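Local coordinates for protein cystatin-2 (Ornithodoros moubata, PDB 3L0R) that inhibits cysteine proteinases with broad specificity for mammalian cathepsins, both endopeptidases and exopeptidases, as a secreted salivary cystatin of a soft tick, at residues A[22-27]-A[104-109]; A[43-48]-A[53-58]. One frame throughout, in Å; residues are numbered along the deposited sequence.

Both contacts belong to the cystatin fold, an antiparallel sheet wrapped around one long helix. Contact 1 joins the C-terminal part of helix 15-25 to the outermost strand 100-108, whereas contact 2 pairs neighbouring strands 34-48 and 52-66, and along the chain it is nested inside the loop that contact 1 closes. Their centres lie 12 Å apart. They meet at Ile58, whose CD1 packs 3.6 Å from Thr25 OG1 and 3.7 Å from Tyr106 OH, so one methyl group adjoins the hydroxyl pair of contact 1. Contact 2 runs into the first hairpin turn, which in cystatins is part of the inhibitory edge that enters the protease cleft.

Contact 1. Residues A[22-27]-A[104-109]; sequences HFATSS and TSYRCE
Tyr106 reaches from an edge strand to Ala24 and Thr25 in the C-terminal part of helix 15-25, closing part of the cystatin fold, in which the antiparallel sheet wraps around this helix. The two segments bury 127 Å² between them, and Tyr106 is the only residue of 104-109 that touches the helix segment. Its CB already points toward the helix, and CG lies opposite the backbone N (chi1 -164°), which carries the ring outward from the strand. Along the ring, CD1 comes first, 3.7 Å from Ala24 O; CE1 follows at 3.5 Å from the same oxygen, which sits obliquely to the ring and also receives a hydrogen bond from Gln28 NE2. CE1 meets the methyl of the buried Ala24 as well, with CB 4.0 Å away and in the ring plane, at its edge. CZ approaches Thr25 OG1. At the tip, OH donates a 2.8 Å hydrogen bond to Thr25 OG1, which again lies close to the plane of the ring.

Thr25 presents its hydroxyl beside its own backbone N (chi1 -64°), and from there OG1 is also hydrogen-bonded to Ala21 O, one turn back in the helix. Because a carbonyl can only accept, Thr25 gives its proton to Ala21 and takes one from Tyr106, a chain of two hydrogen bonds that probably orients both hydroxyls beside Ile58 and Ile60. These two residues of strand 52-66, together with Cys88 and Ala90 of strand 86-95, pack against the tyrosine. Strand 100-108 is tied to strand 86-95 further by the Cys88-Cys108 disulfide, and a classic beta bulge places Thr104 and Ser105 together against Val91. Beyond the hydroxyl bond, Tyr106 OH also touches the methyl of the threonine, 3.7 Å from Thr25 CG2.

Contact 2. Residues A[43-48]-A[53-58]; sequences EVETQV and NYKLTI
Glu43, Glu45 and Gln47 pair with Thr57, Lys55 and Asn53 through two backbone hydrogen bonds each, among them Lys55 N to Glu45 O at 2.7 Å. Between these pairs, CA-H groups of Val44, Thr46 and Leu56 approach carbonyl oxygens across the gap, Thr46 CA lying 3.2 Å from Asn53 O.

A side-chain hydrogen bond reinforces the last pair: Asn53 ND2 donates to Gln47 OE1 at 2.9 Å, in the plane of the acceptor carbonyl, although the two amides are turned 50° apart. Gln47 extends fully to reach it, with CG opposite the backbone N (chi1 -178°), while its NE2 bonds to Gly5 O. Gln47 and Val48 begin the QxVxG sequence of this beta hairpin, the cystatin signature at the turn that, as in relatives, probably enters the protease cleft.

Apolar contacts occupy the face carrying Val44, Thr46, Tyr54 and Leu56, where helix 15-25 packs through Phe17 and Leu20. Leu56 CD2 nestles against both methyls of Val44, 3.7 Å from CG2, and Thr46 CG2 lies 3.5 Å from Tyr54 CD1.

Charges gather on the other face. Arg9 forms salt bridges with both Glu43 and Glu45, and Lys55 makes a cation-pi contact with Trp7. A water sits among Lys55 O, Glu45 OE1 and Thr57 OG1, 2.7 Å from the last, with too few protons for every acceptor around it.

Contact 1. Residues A[22-27]-A[104-109]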
loop_
_atom_site.group_PDB
_atom_site.type_symbol
_atom_site.label_atom_id
_atom_site.label_comp_id
_atom_site.label_asym_id
_atom_site.label_seq_id
_atom_site.Cartn_x
_atom_site.Cartn_y
_atom_site.Cartn_z
ATOM N N HIS A 22 -2.253 1.219 2.768
ATOM C CA HIS A 22 -1.706 1.322 4.099
ATOM C C HIS A 22 -1.134 0.002 4.574
ATOM O O HIS A 22 -0.065 -0.030 5.190
ATOM C CB HIS A 22 -2.782 1.800 5.065
ATOM C CG HIS A 22 -2.985 3.284 5.048
ATOM N ND1 HIS A 22 -2.052 4.165 5.546
ATOM C CD2 HIS A 22 -4.017 4.039 4.606
ATOM C CE1 HIS A 22 -2.504 5.400 5.416
ATOM N NE2 HIS A 22 -3.695 5.350 4.850
ATOM N N PHE A 23 -1.844 -1.085 4.298
ATOM C CA PHE A 23 -1.378 -2.417 4.660
ATOM C C PHE A 23 -0.002 -2.670 4.059
ATOM O O PHE A 23 0.904 -3.125 4.736
ATOM C CB PHE A 23 -2.364 -3.514 4.209
ATOM C CG PHE A 23 -1.759 -4.889 4.205
ATOM C CD1 PHE A 23 -1.582 -5.594 5.406
ATOM C CD2 PHE A 23 -1.319 -5.470 3.011
ATOM C CE1 PHE A 23 -0.996 -6.855 5.406
ATOM C CE2 PHE A 23 -0.720 -6.724 3.005
ATOM C CZ PHE A 23 -0.564 -7.424 4.201
ATOM N N ALA A 24 0.147 -2.355 2.784
ATOM C CA ALA A 24 1.384 -2.641 2.070
ATOM C C ALA A 24 2.523 -1.725 2.527
ATOM O O ALA A 24 3.685 -2.154 2.621
ATOM C CB ALA A 24 1.160 -2.513 0.566
ATOM N N THR A 25 2.186 -0.474 2.818
ATOM C CA THR A 25 3.183 0.527 3.179
ATOM C C THR A 25 3.676 0.348 4.617
ATOM O O THR A 25 4.886 0.434 4.891
ATOM C CB THR A 25 2.618 1.945 2.945
ATOM O OG1 THR A 25 2.373 2.105 1.541
ATOM C CG2 THR A 25 3.583 3.029 3.401
ATOM N N SER A 26 2.738 0.095 5.527
ATOM C CA SER A 26 3.035 -0.082 6.944
ATOM C C SER A 26 3.994 -1.265 7.135
ATOM O O SER A 26 4.617 -1.461 8.181
ATOM C CB SER A 26 1.724 -0.345 7.693
ATOM O OG SER A 26 1.222 -1.667 7.490
ATOM N N SER A 27 4.097 -2.041 6.082
ATOM C CA SER A 27 4.710 -3.322 6.140
ATOM C C SER A 27 6.181 -3.218 5.685
ATOM O O SER A 27 6.949 -4.174 5.800
ATOM C CB SER A 27 3.879 -4.210 5.222
ATOM O OG SER A 27 4.425 -5.471 5.148
ATOM N N THR A 104 3.390 -8.988 -2.636
ATOM C CA THR A 104 4.182 -9.656 -3.677
ATOM C C THR A 104 5.442 -8.852 -4.026
ATOM O O THR A 104 6.519 -9.416 -4.158
ATOM C CB THR A 104 3.350 -9.899 -4.934
ATOM O OG1 THR A 104 2.179 -10.630 -4.569
ATOM C CG2 THR A 104 4.137 -10.704 -5.955
ATOM N N SER A 105 5.291 -7.539 -4.171
ATOM C CA SER A 105 6.396 -6.660 -4.528
ATOM C C SER A 105 6.041 -5.251 -4.116
ATOM O O SER A 105 4.874 -4.897 -4.019
ATOM C CB SER A 105 6.726 -6.722 -6.036
ATOM O OG SER A 105 5.655 -6.284 -6.865
ATOM N N TYR A 106 7.057 -4.452 -3.852
ATOM C CA TYR A 106 6.868 -3.079 -3.451
ATOM C C TYR A 106 8.057 -2.312 -4.005
ATOM O O TYR A 106 9.196 -2.486 -3.554
ATOM C CB TYR A 106 6.774 -2.982 -1.925
ATOM C CG TYR A 106 6.216 -1.677 -1.413
ATOM C CD1 TYR A 106 4.959 -1.626 -0.803
ATOM C CD2 TYR A 106 6.958 -0.502 -1.485
ATOM C CE1 TYR A 106 4.441 -0.429 -0.299
ATOM C CE2 TYR A 106 6.458 0.698 -0.975
ATOM C CZ TYR A 106 5.201 0.732 -0.391
ATOM O OH TYR A 106 4.722 1.921 0.100
ATOM N N ARG A 107 7.784 -1.473 -5.001
ATOM C CA ARG A 107 8.844 -0.893 -5.817
ATOM C C ARG A 107 8.671 0.603 -5.951
ATOM O O ARG A 107 7.678 1.084 -6.511
ATOM C CB ARG A 107 8.915 -1.578 -7.194
ATOM C CG ARG A 107 9.117 -3.078 -7.097
ATOM C CD ARG A 107 9.420 -3.735 -8.421
ATOM N NE ARG A 107 9.554 -5.180 -8.211
ATOM C CZ ARG A 107 9.040 -6.122 -8.999
ATOM N NH1 ARG A 107 8.371 -5.787 -10.088
ATOM N NH2 ARG A 107 9.207 -7.401 -8.699
ATOM N N CYS A 108 9.648 1.338 -5.430
ATOM C CA CYS A 108 9.581 2.782 -5.469
ATOM C C CYS A 108 10.484 3.403 -6.517
ATOM O O CYS A 108 11.702 3.267 -6.486
ATOM C CB CYS A 108 9.811 3.377 -4.087
ATOM S SG CYS A 108 8.702 2.660 -2.892
ATOM N N GLU A 109 9.830 4.057 -7.472
ATOM C CA GLU A 109 10.454 4.962 -8.424
ATOM C C GLU A 109 11.170 6.043 -7.629
ATOM O O GLU A 109 12.344 6.329 -7.890
ATOM C CB GLU A 109 9.371 5.588 -9.317
ATOM C CG GLU A 109 9.814 6.816 -10.107
ATOM C CD GLU A 109 8.652 7.735 -10.463
ATOM O OE1 GLU A 109 7.575 7.205 -10.817
ATOM O OE2 GLU A 109 8.814 8.978 -10.387
#

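Contact 2. Residues A[43-48]-A[53-58]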
loop_
_atom_site.group_PDB
_atom_site.type_symbol
_atom_site.label_atom_id
_atom_site.label_comp_id
_atom_site.label_asym_id
_atom_site.label_seq_id
_atom_site.Cartn_x
_atom_site.Cartn_y
_atom_site.Cartn_z
ATOM N N GLU A 43 -3.378 5.161 -8.780
ATOM C CA GLU A 43 -3.835 4.222 -9.783
ATOM C C GLU A 43 -4.008 2.820 -9.202
ATOM O O GLU A 43 -3.233 2.410 -8.340
ATOM C CB GLU A 43 -2.868 4.250 -10.971
ATOM C CG GLU A 43 -3.078 3.131 -11.958
ATOM C CD GLU A 43 -2.265 3.284 -13.232
ATOM O OE1 GLU A 43 -1.398 4.216 -13.317
ATOM O OE2 GLU A 43 -2.534 2.464 -14.153
ATOM N N VAL A 44 -5.048 2.105 -9.661
ATOM C CA VAL A 44 -5.353 0.742 -9.181
ATOM C C VAL A 44 -5.740 -0.219 -10.323
ATOM O O VAL A 44 -6.532 0.120 -11.192
ATOM C CB VAL A 44 -6.479 0.733 -8.095
ATOM C CG1 VAL A 44 -6.816 -0.699 -7.649
ATOM C CG2 VAL A 44 -6.077 1.574 -6.900
ATOM N N GLU A 45 -5.162 -1.415 -10.298
ATOM C CA GLU A 45 -5.461 -2.461 -11.259
ATOM C C GLU A 45 -5.591 -3.766 -10.505
ATOM O O GLU A 45 -4.797 -4.059 -9.597
ATOM C CB GLU A 45 -4.364 -2.591 -12.317
ATOM C CG GLU A 45 -4.283 -1.415 -13.269
ATOM C CD GLU A 45 -2.913 -1.305 -13.911
ATOM O OE1 GLU A 45 -1.979 -0.759 -13.239
ATOM O OE2 GLU A 45 -2.786 -1.754 -15.084
ATOM N N THR A 46 -6.602 -4.546 -10.881
ATOM C CA THR A 46 -6.854 -5.834 -10.231
ATOM C C THR A 46 -6.759 -6.954 -11.236
ATOM O O THR A 46 -7.002 -6.754 -12.433
ATOM C CB THR A 46 -8.221 -5.856 -9.516
ATOM O OG1 THR A 46 -9.275 -5.514 -10.443
ATOM C CG2 THR A 46 -8.206 -4.858 -8.373
ATOM N N GLN A 47 -6.384 -8.128 -10.755
ATOM C CA GLN A 47 -6.213 -9.284 -11.603
ATOM C C GLN A 47 -6.770 -10.470 -10.844
ATOM O O GLN A 47 -6.401 -10.698 -9.685
ATOM C CB GLN A 47 -4.730 -9.510 -11.913
ATOM C CG GLN A 47 -4.438 -10.694 -12.847
ATOM C CD GLN A 47 -2.952 -10.935 -13.025
ATOM O OE1 GLN A 47 -2.215 -11.080 -12.047
ATOM N NE2 GLN A 47 -2.501 -10.974 -14.273
ATOM N N VAL A 48 -7.644 -11.224 -11.504
ATOM C CA VAL A 48 -8.235 -12.425 -10.936
ATOM C C VAL A 48 -7.312 -13.618 -11.170
ATOM O O VAL A 48 -7.098 -14.029 -12.305
ATOM C CB VAL A 48 -9.626 -12.724 -11.582
ATOM C CG1 VAL A 48 -10.251 -14.025 -11.010
ATOM C CG2 VAL A 48 -10.556 -11.519 -11.449
ATOM N N ASN A 53 -5.102 -10.228 -7.261
ATOM C CA ASN A 53 -3.959 -9.337 -7.210
ATOM C C ASN A 53 -4.414 -7.893 -7.267
ATOM O O ASN A 53 -5.273 -7.546 -8.085
ATOM C CB ASN A 53 -3.006 -9.600 -8.363
ATOM C CG ASN A 53 -2.179 -10.821 -8.153
ATOM O OD1 ASN A 53 -1.734 -11.105 -7.033
ATOM N ND2 ASN A 53 -1.961 -11.572 -9.228
ATOM N N TYR A 54 -3.850 -7.066 -6.385
ATOM C CA TYR A 54 -4.101 -5.608 -6.388
ATOM C C TYR A 54 -2.794 -4.943 -6.676
ATOM O O TYR A 54 -1.810 -5.162 -5.957
ATOM C CB TYR A 54 -4.642 -5.121 -5.050
ATOM C CG TYR A 54 -5.985 -5.734 -4.712
ATOM C CD1 TYR A 54 -7.174 -5.076 -5.048
ATOM C CD2 TYR A 54 -6.072 -6.990 -4.081
ATOM C CE1 TYR A 54 -8.420 -5.634 -4.752
ATOM C CE2 TYR A 54 -7.292 -7.551 -3.783
ATOM C CZ TYR A 54 -8.460 -6.873 -4.124
ATOM O OH TYR A 54 -9.674 -7.422 -3.838
ATOM N N LYS A 55 -2.775 -4.189 -7.775
ATOM C CA LYS A 55 -1.635 -3.363 -8.146
ATOM C C LYS A 55 -1.928 -1.861 -7.888
ATOM O O LYS A 55 -2.712 -1.214 -8.592
ATOM C CB LYS A 55 -1.212 -3.653 -9.586
ATOM C CG LYS A 55 -0.086 -2.752 -10.095
ATOM C CD LYS A 55 0.911 -3.518 -10.911
ATOM C CE LYS A 55 0.400 -3.800 -12.291
ATOM N NZ LYS A 55 1.212 -4.858 -12.922
ATOM N N LEU A 56 -1.280 -1.322 -6.860
ATOM C CA LEU A 56 -1.510 0.050 -6.443
ATOM C C LEU A 56 -0.295 0.929 -6.699
ATOM O O LEU A 56 0.819 0.628 -6.232
ATOM C CB LEU A 56 -1.892 0.098 -4.960
ATOM C CG LEU A 56 -2.751 -1.066 -4.427
ATOM C CD1 LEU A 56 -2.716 -1.091 -2.920
ATOM C CD2 LEU A 56 -4.209 -1.013 -4.945
ATOM N N THR A 57 -0.520 1.985 -7.477
ATOM C CA THR A 57 0.429 3.039 -7.692
ATOM C C THR A 57 0.043 4.140 -6.687
ATOM O O THR A 57 -1.062 4.704 -6.718
ATOM C CB THR A 57 0.386 3.536 -9.163
ATOM O OG1 THR A 57 0.503 2.416 -10.045
ATOM C CG2 THR A 57 1.525 4.503 -9.468
ATOM N N ILE A 58 0.956 4.391 -5.757
ATOM C CA ILE A 58 0.697 5.257 -4.618
ATOM C C ILE A 58 1.836 6.230 -4.396
ATOM O O ILE A 58 2.974 5.985 -4.823
ATOM C CB ILE A 58 0.483 4.447 -3.316
ATOM C CG1 ILE A 58 1.821 3.913 -2.794
ATOM C CG2 ILE A 58 -0.571 3.313 -3.538
ATOM C CD1 ILE A 58 1.725 2.644 -1.941
HETATM O O HOH W 1 -1.328 0.539 -10.469
#